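Local coordinates for factor essential for expression of methicillin resistance (Staphylococcus aureus, PDB 1LRZ), which catalyses addition of glycines 2 and 3 to the pentaglycine bridge of Staphylococcus aureus peptidoglycan, with glycyl-tRNA as donor, at residues G316-N321 with Y343-E348; F323-Y328 with N351-H356; L201-S206 with G308-I313. All coordinates share one frame; numbering follows the deposited sequence.

Contact 1. Residues G316-N321 with Y343-E348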
loop_
_atom_site.group_PDB
_atom_site.type_symbol
_atom_site.label_atom_id
_atom_site.label_comp_id
_atom_site.label_asym_id
_atom_site.label_seq_id
_atom_site.Cartn_x
_atom_site.Cartn_y
_atom_site.Cartn_z
ATOM N N GLY A 316 -1.753 9.162 3.588
ATOM C CA GLY A 316 -1.418 7.761 3.454
ATOM C C GLY A 316 0.058 7.544 3.706
ATOM O O GLY A 316 0.876 8.461 3.547
ATOM N N PHE A 317 0.395 6.325 4.106
ATOM C CA PHE A 317 1.779 5.938 4.379
ATOM C C PHE A 317 2.091 4.876 3.318
ATOM O O PHE A 317 1.487 3.799 3.317
ATOM C CB PHE A 317 1.877 5.333 5.774
ATOM C CG PHE A 317 3.250 5.388 6.360
ATOM C CD1 PHE A 317 3.724 6.561 6.941
ATOM C CD2 PHE A 317 4.064 4.264 6.356
ATOM C CE1 PHE A 317 4.990 6.611 7.514
ATOM C CE2 PHE A 317 5.336 4.309 6.929
ATOM C CZ PHE A 317 5.793 5.489 7.510
ATOM N N PHE A 318 3.029 5.176 2.424
ATOM C CA PHE A 318 3.353 4.272 1.328
ATOM C C PHE A 318 4.781 3.752 1.272
ATOM O O PHE A 318 5.733 4.503 1.485
ATOM C CB PHE A 318 3.088 4.956 -0.016
ATOM C CG PHE A 318 1.634 5.159 -0.342
ATOM C CD1 PHE A 318 0.899 6.167 0.272
ATOM C CD2 PHE A 318 1.006 4.345 -1.292
ATOM C CE1 PHE A 318 -0.446 6.369 -0.047
ATOM C CE2 PHE A 318 -0.331 4.531 -1.621
ATOM C CZ PHE A 318 -1.066 5.551 -0.994
ATOM N N PHE A 319 4.922 2.465 0.957
ATOM C CA PHE A 319 6.242 1.860 0.780
ATOM C C PHE A 319 6.469 1.748 -0.729
ATOM O O PHE A 319 5.567 1.347 -1.485
ATOM C CB PHE A 319 6.299 0.493 1.459
ATOM C CG PHE A 319 6.167 0.571 2.953
ATOM C CD1 PHE A 319 5.335 -0.305 3.642
ATOM C CD2 PHE A 319 6.839 1.562 3.669
ATOM C CE1 PHE A 319 5.172 -0.194 5.025
ATOM C CE2 PHE A 319 6.682 1.677 5.059
ATOM C CZ PHE A 319 5.846 0.799 5.734
ATOM N N ILE A 320 7.666 2.118 -1.172
ATOM C CA ILE A 320 7.974 2.111 -2.590
ATOM C C ILE A 320 9.213 1.295 -2.909
ATOM O O ILE A 320 10.310 1.596 -2.449
ATOM C CB ILE A 320 8.186 3.566 -3.118
ATOM C CG1 ILE A 320 6.927 4.409 -2.865
ATOM C CG2 ILE A 320 8.526 3.552 -4.600
ATOM C CD1 ILE A 320 6.829 4.940 -1.463
ATOM N N ASN A 321 9.025 0.253 -3.701
ATOM C CA ASN A 321 10.126 -0.594 -4.099
ATOM C C ASN A 321 9.921 -0.953 -5.562
ATOM O O ASN A 321 8.831 -0.757 -6.112
ATOM C CB ASN A 321 10.177 -1.832 -3.198
ATOM C CG ASN A 321 10.513 -1.471 -1.757
ATOM O OD1 ASN A 321 11.682 -1.277 -1.412
ATOM N ND2 ASN A 321 9.483 -1.345 -0.916
ATOM N N TYR A 343 -9.300 10.089 -2.712
ATOM C CA TYR A 343 -9.086 9.819 -4.117
ATOM C C TYR A 343 -7.840 10.530 -4.630
ATOM O O TYR A 343 -7.151 10.019 -5.518
ATOM C CB TYR A 343 -10.324 10.253 -4.903
ATOM C CG TYR A 343 -11.539 9.417 -4.560
ATOM C CD1 TYR A 343 -11.737 8.178 -5.163
ATOM C CD2 TYR A 343 -12.469 9.845 -3.606
ATOM C CE1 TYR A 343 -12.822 7.377 -4.834
ATOM C CE2 TYR A 343 -13.576 9.038 -3.264
ATOM C CZ TYR A 343 -13.738 7.807 -3.892
ATOM O OH TYR A 343 -14.819 7.002 -3.617
ATOM N N ALA A 344 -7.551 11.704 -4.071
ATOM C CA ALA A 344 -6.374 12.490 -4.466
ATOM C C ALA A 344 -5.115 11.744 -4.041
ATOM O O ALA A 344 -4.165 11.615 -4.819
ATOM C CB ALA A 344 -6.415 13.883 -3.806
ATOM N N VAL A 345 -5.108 11.247 -2.804
ATOM C CA VAL A 345 -3.963 10.493 -2.298
ATOM C C VAL A 345 -3.701 9.248 -3.160
ATOM O O VAL A 345 -2.571 9.011 -3.586
ATOM C CB VAL A 345 -4.185 10.051 -0.829
ATOM C CG1 VAL A 345 -3.073 9.075 -0.397
ATOM C CG2 VAL A 345 -4.167 11.278 0.091
ATOM N N GLN A 346 -4.740 8.459 -3.421
ATOM C CA GLN A 346 -4.572 7.255 -4.228
ATOM C C GLN A 346 -4.111 7.607 -5.647
ATOM O O GLN A 346 -3.213 6.956 -6.193
ATOM C CB GLN A 346 -5.882 6.455 -4.307
ATOM C CG GLN A 346 -6.369 5.832 -2.973
ATOM C CD GLN A 346 -5.310 4.960 -2.319
ATOM O OE1 GLN A 346 -4.654 4.145 -2.979
ATOM N NE2 GLN A 346 -5.149 5.112 -1.014
ATOM N N TRP A 347 -4.709 8.635 -6.245
ATOM C CA TRP A 347 -4.331 8.990 -7.608
ATOM C C TRP A 347 -2.870 9.414 -7.713
ATOM O O TRP A 347 -2.194 9.104 -8.699
ATOM C CB TRP A 347 -5.235 10.098 -8.149
ATOM C CG TRP A 347 -5.080 10.318 -9.628
ATOM C CD1 TRP A 347 -4.795 11.500 -10.254
ATOM C CD2 TRP A 347 -5.234 9.340 -10.671
ATOM N NE1 TRP A 347 -4.756 11.318 -11.614
ATOM C CE2 TRP A 347 -5.015 10.006 -11.898
ATOM C CE3 TRP A 347 -5.515 7.969 -10.682
ATOM C CZ2 TRP A 347 -5.097 9.345 -13.133
ATOM C CZ3 TRP A 347 -5.595 7.312 -11.908
ATOM C CH2 TRP A 347 -5.376 8.003 -13.117
ATOM N N GLU A 348 -2.381 10.124 -6.700
ATOM C CA GLU A 348 -0.989 10.569 -6.708
ATOM C C GLU A 348 -0.036 9.373 -6.741
ATOM O O GLU A 348 0.915 9.352 -7.516
ATOM C CB GLU A 348 -0.688 11.425 -5.465
ATOM C CG GLU A 348 0.795 11.810 -5.268
ATOM C CD GLU A 348 1.258 12.934 -6.191
ATOM O OE1 GLU A 348 0.515 13.930 -6.342
ATOM O OE2 GLU A 348 2.373 12.835 -6.759
#
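Phe318 and Val345 meet where helix 341-355 packs on a face of the mixed sheet that holds strands 310-320 and 325-332, within the acetyltransferase-like α/β fold of the FemABX family. Strand 316-320 and helix 343-348 run nearly parallel, their axes 14° apart and 10.1 Å from each other at closest approach. The tight part is small: one methyl, a ring edge and a glycine backbone. Val345 offers a single methyl, CG1, held anti to its backbone N (chi1 171°), and this methyl reaches the rim of the Phe318 ring, near the ring plane, at CE1 (3.8 Å). Because Gly316 carries no side chain, the same CG1 also comes within 4.2 Å of Gly316 N. Pro239 and Tyr327 pack against the Phe318 ring as well, and Ala241 touches Val345.

Towards the next helix residue the fit slackens, although the contact stays buried. Gln346 leaves the helix pointing away from the strand, and a bend at chi2 brings its amide back to the ring rim, the two planes 41° apart. Its OE1 is hydrogen-bonded to Tyr361 OH. The amide itself gets no nearer than Gln346 NE2 to Phe318 CZ, at 4.1 Å.

Contact 2. Residues F323-Y328 with N351-H356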
loop_
_atom_site.group_PDB
_atom_site.type_symbol
_atom_site.label_atom_id
_atom_site.label_comp_id
_atom_site.label_asym_id
_atom_site.label_seq_id
_atom_site.Cartn_x
_atom_site.Cartn_y
_atom_site.Cartn_z
ATOM N N PHE A 323 9.349 -3.675 -7.090
ATOM C CA PHE A 323 8.266 -4.611 -7.368
ATOM C C PHE A 323 6.863 -4.017 -7.259
ATOM O O PHE A 323 5.962 -4.399 -8.000
ATOM C CB PHE A 323 8.359 -5.813 -6.424
ATOM C CG PHE A 323 7.230 -6.799 -6.580
ATOM C CD1 PHE A 323 6.969 -7.386 -7.816
ATOM C CD2 PHE A 323 6.457 -7.175 -5.480
ATOM C CE1 PHE A 323 5.952 -8.340 -7.956
ATOM C CE2 PHE A 323 5.439 -8.126 -5.606
ATOM C CZ PHE A 323 5.187 -8.709 -6.846
ATOM N N GLU A 324 6.674 -3.079 -6.338
ATOM C CA GLU A 324 5.339 -2.518 -6.156
ATOM C C GLU A 324 5.314 -1.309 -5.238
ATOM O O GLU A 324 6.257 -1.045 -4.478
ATOM C CB GLU A 324 4.429 -3.583 -5.536
ATOM C CG GLU A 324 4.984 -4.062 -4.172
ATOM C CD GLU A 324 4.128 -5.115 -3.465
ATOM O OE1 GLU A 324 4.637 -5.718 -2.494
ATOM O OE2 GLU A 324 2.959 -5.339 -3.856
ATOM N N VAL A 325 4.206 -0.582 -5.316
ATOM C CA VAL A 325 3.960 0.545 -4.442
ATOM C C VAL A 325 2.909 -0.050 -3.491
ATOM O O VAL A 325 1.960 -0.705 -3.944
ATOM C CB VAL A 325 3.361 1.745 -5.202
ATOM C CG1 VAL A 325 2.773 2.750 -4.213
ATOM C CG2 VAL A 325 4.457 2.421 -6.027
ATOM N N VAL A 326 3.091 0.143 -2.188
ATOM C CA VAL A 326 2.158 -0.400 -1.216
ATOM C C VAL A 326 1.466 0.682 -0.409
ATOM O O VAL A 326 2.128 1.539 0.177
ATOM C CB VAL A 326 2.872 -1.334 -0.200
ATOM C CG1 VAL A 326 1.878 -1.786 0.884
ATOM C CG2 VAL A 326 3.454 -2.555 -0.912
ATOM N N TYR A 327 0.138 0.648 -0.402
ATOM C CA TYR A 327 -0.657 1.571 0.405
ATOM C C TYR A 327 -0.751 0.838 1.757
ATOM O O TYR A 327 -1.619 -0.015 1.960
ATOM C CB TYR A 327 -2.047 1.739 -0.201
ATOM C CG TYR A 327 -3.030 2.455 0.692
ATOM C CD1 TYR A 327 -2.681 3.641 1.341
ATOM C CD2 TYR A 327 -4.327 1.969 0.860
ATOM C CE1 TYR A 327 -3.596 4.327 2.134
ATOM C CE2 TYR A 327 -5.256 2.650 1.652
ATOM C CZ TYR A 327 -4.883 3.824 2.286
ATOM O OH TYR A 327 -5.793 4.493 3.075
ATOM N N TYR A 328 0.161 1.162 2.668
ATOM C CA TYR A 328 0.216 0.490 3.957
ATOM C C TYR A 328 -0.837 0.914 4.976
ATOM O O TYR A 328 -1.490 0.072 5.591
ATOM C CB TYR A 328 1.604 0.658 4.569
ATOM C CG TYR A 328 1.777 -0.133 5.842
ATOM C CD1 TYR A 328 1.850 -1.526 5.813
ATOM C CD2 TYR A 328 1.799 0.505 7.082
ATOM C CE1 TYR A 328 1.935 -2.275 6.995
ATOM C CE2 TYR A 328 1.884 -0.230 8.274
ATOM C CZ TYR A 328 1.950 -1.619 8.218
ATOM O OH TYR A 328 2.016 -2.342 9.389
ATOM N N ASN A 351 -0.178 7.182 -9.925
ATOM C CA ASN A 351 0.581 7.875 -10.966
ATOM C C ASN A 351 2.077 7.793 -10.721
ATOM O O ASN A 351 2.865 7.741 -11.676
ATOM C CB ASN A 351 0.132 9.332 -11.088
ATOM C CG ASN A 351 -0.982 9.494 -12.111
ATOM O OD1 ASN A 351 -0.740 9.398 -13.316
ATOM N ND2 ASN A 351 -2.215 9.699 -11.636
ATOM N N TYR A 352 2.469 7.783 -9.446
ATOM C CA TYR A 352 3.876 7.660 -9.103
ATOM C C TYR A 352 4.371 6.359 -9.756
ATOM O O TYR A 352 5.369 6.350 -10.480
ATOM C CB TYR A 352 4.049 7.572 -7.586
ATOM C CG TYR A 352 5.494 7.413 -7.147
ATOM C CD1 TYR A 352 6.181 8.467 -6.535
ATOM C CD2 TYR A 352 6.180 6.207 -7.357
ATOM C CE1 TYR A 352 7.520 8.325 -6.135
ATOM C CE2 TYR A 352 7.513 6.052 -6.968
ATOM C CZ TYR A 352 8.174 7.115 -6.358
ATOM O OH TYR A 352 9.486 6.974 -5.978
ATOM N N ALA A 353 3.652 5.265 -9.502
ATOM C CA ALA A 353 4.011 3.955 -10.057
ATOM C C ALA A 353 4.062 3.955 -11.594
ATOM O O ALA A 353 5.008 3.427 -12.190
ATOM C CB ALA A 353 3.025 2.884 -9.567
ATOM N N LEU A 354 3.050 4.539 -12.229
ATOM C CA LEU A 354 2.993 4.601 -13.688
ATOM C C LEU A 354 4.162 5.401 -14.272
ATOM O O LEU A 354 4.773 4.993 -15.250
ATOM C CB LEU A 354 1.688 5.259 -14.143
ATOM C CG LEU A 354 0.391 4.498 -13.901
ATOM C CD1 LEU A 354 -0.806 5.390 -14.261
ATOM C CD2 LEU A 354 0.413 3.208 -14.730
ATOM N N ASN A 355 4.452 6.546 -13.666
ATOM C CA ASN A 355 5.522 7.408 -14.142
ATOM C C ASN A 355 6.930 6.865 -13.883
ATOM O O ASN A 355 7.859 7.162 -14.639
ATOM C CB ASN A 355 5.400 8.796 -13.505
ATOM C CG ASN A 355 4.128 9.518 -13.909
ATOM O OD1 ASN A 355 3.567 9.260 -14.969
ATOM N ND2 ASN A 355 3.678 10.442 -13.071
ATOM N N HIS A 356 7.090 6.055 -12.843
ATOM C CA HIS A 356 8.417 5.558 -12.513
ATOM C C HIS A 356 8.665 4.066 -12.609
ATOM O O HIS A 356 9.428 3.500 -11.824
ATOM C CB HIS A 356 8.812 6.092 -11.139
ATOM C CG HIS A 356 8.680 7.578 -11.036
ATOM N ND1 HIS A 356 9.500 8.444 -11.726
ATOM C CD2 HIS A 356 7.761 8.351 -10.408
ATOM C CE1 HIS A 356 9.089 9.686 -11.534
ATOM N NE2 HIS A 356 8.034 9.656 -10.738
#
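Val325 and Ala353 are the closest backbone neighbours here, their CA atoms 6.6 Å apart, where strand 325-328 passes the last turn of the helix. On the helix side that turn is still regular: Asn355 N bonds to Asn351 O at 2.8 Å, and His356 N to Tyr352 O at 2.9 Å. His356 is then the first residue to leave helical backbone angles. On the strand side, Val325 is hydrogen-bonded through its backbone to Arg360 and Asn362.

The small alanine side chain is consistent with this close approach. Val325 CG2 sits 3.8 Å from Ala353 CB, methyl against methyl, with the Val325 CB bond directed at the helix. With CG1 anti to the backbone N (chi1 165°), CG2 is left beside that N and anti to the carbonyl carbon, on the helix side. The same methyl also approaches the Tyr352 ring obliquely and more loosely, with 4.4 Å between Val325 CG2 and Tyr352 CD2.

The two segments belong to the β-α-β unit formed by strand 325-332, helix 341-355 and strand 360-365, in which the helix crosses over the sheet between two neighbouring parallel strands. Val325 lies in the layer beneath the helix, with Phe318, Ile358 and Tyr361 also against it, while Leu163 touches Ala353. Glu324, one residue earlier, turns away from the helix; its carboxylate makes a salt bridge with Arg360 and hydrogen bonds with Tyr110 and Asn362.

Beyond the valine, the Tyr352 ring gains a neighbour from its own end of the helix. The chain turns at His356, and the imidazole comes back tilted, its CD2 edge directed at one face of the Tyr352 ring, 3.9 Å above the plane and over its centre.

Contact 3. Residues L201-S206 with G308-I313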
loop_
_atom_site.group_PDB
_atom_site.type_symbol
_atom_site.label_atom_id
_atom_site.label_comp_id
_atom_site.label_asym_id
_atom_site.label_seq_id
_atom_site.Cartn_x
_atom_site.Cartn_y
_atom_site.Cartn_z
ATOM N N LEU A 201 4.981 14.376 10.749
ATOM C CA LEU A 201 4.388 13.056 10.900
ATOM C C LEU A 201 3.115 13.097 11.751
ATOM O O LEU A 201 2.197 12.308 11.537
ATOM C CB LEU A 201 5.416 12.084 11.490
ATOM C CG LEU A 201 5.123 10.587 11.326
ATOM C CD1 LEU A 201 4.735 10.268 9.885
ATOM C CD2 LEU A 201 6.353 9.798 11.742
ATOM N N PRO A 202 3.040 14.017 12.730
ATOM C CA PRO A 202 1.814 14.059 13.537
ATOM C C PRO A 202 0.548 14.409 12.740
ATOM O O PRO A 202 -0.562 14.053 13.153
ATOM C CB PRO A 202 2.139 15.084 14.630
ATOM C CG PRO A 202 3.257 15.912 14.035
ATOM C CD PRO A 202 4.083 14.880 13.311
ATOM N N ILE A 203 0.707 15.107 11.613
ATOM C CA ILE A 203 -0.442 15.438 10.774
ATOM C C ILE A 203 -1.008 14.115 10.264
ATOM O O ILE A 203 -2.218 13.893 10.294
ATOM C CB ILE A 203 -0.059 16.292 9.539
ATOM C CG1 ILE A 203 0.488 17.651 9.976
ATOM C CG2 ILE A 203 -1.286 16.483 8.645
ATOM C CD1 ILE A 203 0.819 18.572 8.812
ATOM N N PHE A 204 -0.123 13.240 9.790
ATOM C CA PHE A 204 -0.532 11.927 9.289
ATOM C C PHE A 204 -1.173 11.143 10.429
ATOM O O PHE A 204 -2.213 10.504 10.260
ATOM C CB PHE A 204 0.684 11.149 8.765
ATOM C CG PHE A 204 0.448 9.669 8.649
ATOM C CD1 PHE A 204 -0.339 9.152 7.618
ATOM C CD2 PHE A 204 0.976 8.792 9.602
ATOM C CE1 PHE A 204 -0.605 7.780 7.540
ATOM C CE2 PHE A 204 0.719 7.417 9.536
ATOM C CZ PHE A 204 -0.074 6.907 8.501
ATOM N N ARG A 205 -0.535 11.203 11.592
ATOM C CA ARG A 205 -1.008 10.509 12.783
ATOM C C ARG A 205 -2.416 10.923 13.192
ATOM O O ARG A 205 -3.174 10.112 13.725
ATOM C CB ARG A 205 -0.046 10.767 13.941
ATOM C CG ARG A 205 1.355 10.228 13.701
ATOM C CD ARG A 205 1.637 9.030 14.590
ATOM N NE ARG A 205 0.629 7.989 14.438
ATOM C CZ ARG A 205 0.503 6.944 15.251
ATOM N NH1 ARG A 205 1.315 6.797 16.285
ATOM N NH2 ARG A 205 -0.415 6.015 15.018
ATOM N N SER A 206 -2.769 12.178 12.936
ATOM C CA SER A 206 -4.095 12.668 13.297
ATOM C C SER A 206 -5.200 11.903 12.569
ATOM O O SER A 206 -6.316 11.799 13.073
ATOM C CB SER A 206 -4.226 14.159 12.979
ATOM O OG SER A 206 -4.364 14.363 11.580
ATOM N N GLY A 308 -7.594 27.464 9.868
ATOM C CA GLY A 308 -6.292 27.997 9.510
ATOM C C GLY A 308 -6.151 27.925 8.001
ATOM O O GLY A 308 -7.060 27.446 7.328
ATOM N N ASN A 309 -5.026 28.364 7.449
ATOM C CA ASN A 309 -4.894 28.348 6.001
ATOM C C ASN A 309 -4.708 26.977 5.346
ATOM O O ASN A 309 -4.975 26.833 4.152
ATOM C CB ASN A 309 -3.778 29.283 5.544
ATOM C CG ASN A 309 -3.816 29.522 4.051
ATOM O OD1 ASN A 309 -2.859 29.227 3.335
ATOM N ND2 ASN A 309 -4.933 30.048 3.569
ATOM N N GLU A 310 -4.233 25.983 6.095
ATOM C CA GLU A 310 -4.083 24.649 5.514
ATOM C C GLU A 310 -5.002 23.644 6.177
ATOM O O GLU A 310 -4.918 23.408 7.381
ATOM C CB GLU A 310 -2.653 24.099 5.608
ATOM C CG GLU A 310 -2.556 22.754 4.848
ATOM C CD GLU A 310 -1.202 22.061 4.927
ATOM O OE1 GLU A 310 -0.886 21.443 5.972
ATOM O OE2 GLU A 310 -0.458 22.123 3.930
ATOM N N LEU A 311 -5.884 23.053 5.380
ATOM C CA LEU A 311 -6.799 22.051 5.897
ATOM C C LEU A 311 -6.380 20.677 5.383
ATOM O O LEU A 311 -6.520 20.374 4.192
ATOM C CB LEU A 311 -8.238 22.335 5.458
ATOM C CG LEU A 311 -9.239 21.325 6.034
ATOM C CD1 LEU A 311 -9.256 21.450 7.550
ATOM C CD2 LEU A 311 -10.632 21.557 5.462
ATOM N N PRO A 312 -5.824 19.838 6.268
ATOM C CA PRO A 312 -5.408 18.494 5.855
ATOM C C PRO A 312 -6.684 17.674 5.784
ATOM O O PRO A 312 -7.498 17.742 6.706
ATOM C CB PRO A 312 -4.484 18.054 6.985
ATOM C CG PRO A 312 -5.088 18.726 8.186
ATOM C CD PRO A 312 -5.436 20.111 7.667
ATOM N N ILE A 313 -6.880 16.916 4.707
ATOM C CA ILE A 313 -8.110 16.136 4.592
ATOM C C ILE A 313 -7.962 14.620 4.424
ATOM O O ILE A 313 -8.917 13.874 4.646
ATOM C CB ILE A 313 -8.981 16.691 3.462
ATOM C CG1 ILE A 313 -8.219 16.649 2.139
ATOM C CG2 ILE A 313 -9.375 18.140 3.795
ATOM C CD1 ILE A 313 -9.101 16.942 0.935
#
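Ile203 and Pro312 cross at about a right angle, with one methyl of the helix residue against one carbon of the proline ring. Both CB bonds aim into the interface, and the touch is made by Ile203 CG2 on Pro312 CB at 3.9 Å. The isoleucine splits its two branches between two strand residues. CG2, anti to the backbone N, takes the proline, while CG1 stands beside that N (chi1 -64°) and carries CD1 outward in an extended chain towards Glu310.

Glu310 reaches forward with its first two torsions both extended, bringing its carboxylate near the CD1 end of Ile203. This second meeting is peripheral: Ile203 CD1 stays 4.4 Å from Glu310 OE1, and the charge is answered by Arg194, which makes a salt bridge with OE2. The contact is plain packing near the surface.

Strand 236-244 runs alongside strand 310-320 in the sheet, and its Leu240 touches both Ile203 and Pro312, so all three share the contact. From the same short helix Phe204 packs on Val238 and meets Tyr225 of helix 222-232 edge-to-face, while Arg194 comes from the edge strand 192-195.

Overall arrangement
Strand 310-320 carries contact 3 at its beginning and contact 1 at its end, with centres 16 Å apart; contact 2 sits on the adjoining antiparallel strand 325-332. Contacts 1 and 2 share helix 341-355 and lie only 7 Å apart between centres, with a probable backbone hydrogen bond from Val326 N to Phe319 O, 2.8 Å. Phe318 faces that helix, whereas neighbouring Phe317 turns to the other face of the sheet, where its CB lies 3.7 Å from Phe204 CZ in contact 3. At this point, then, helices lie against both faces of the sheet. Contacts 2 and 3 do not touch: their centres are 23 Å apart and their nearest atoms about 7 Å.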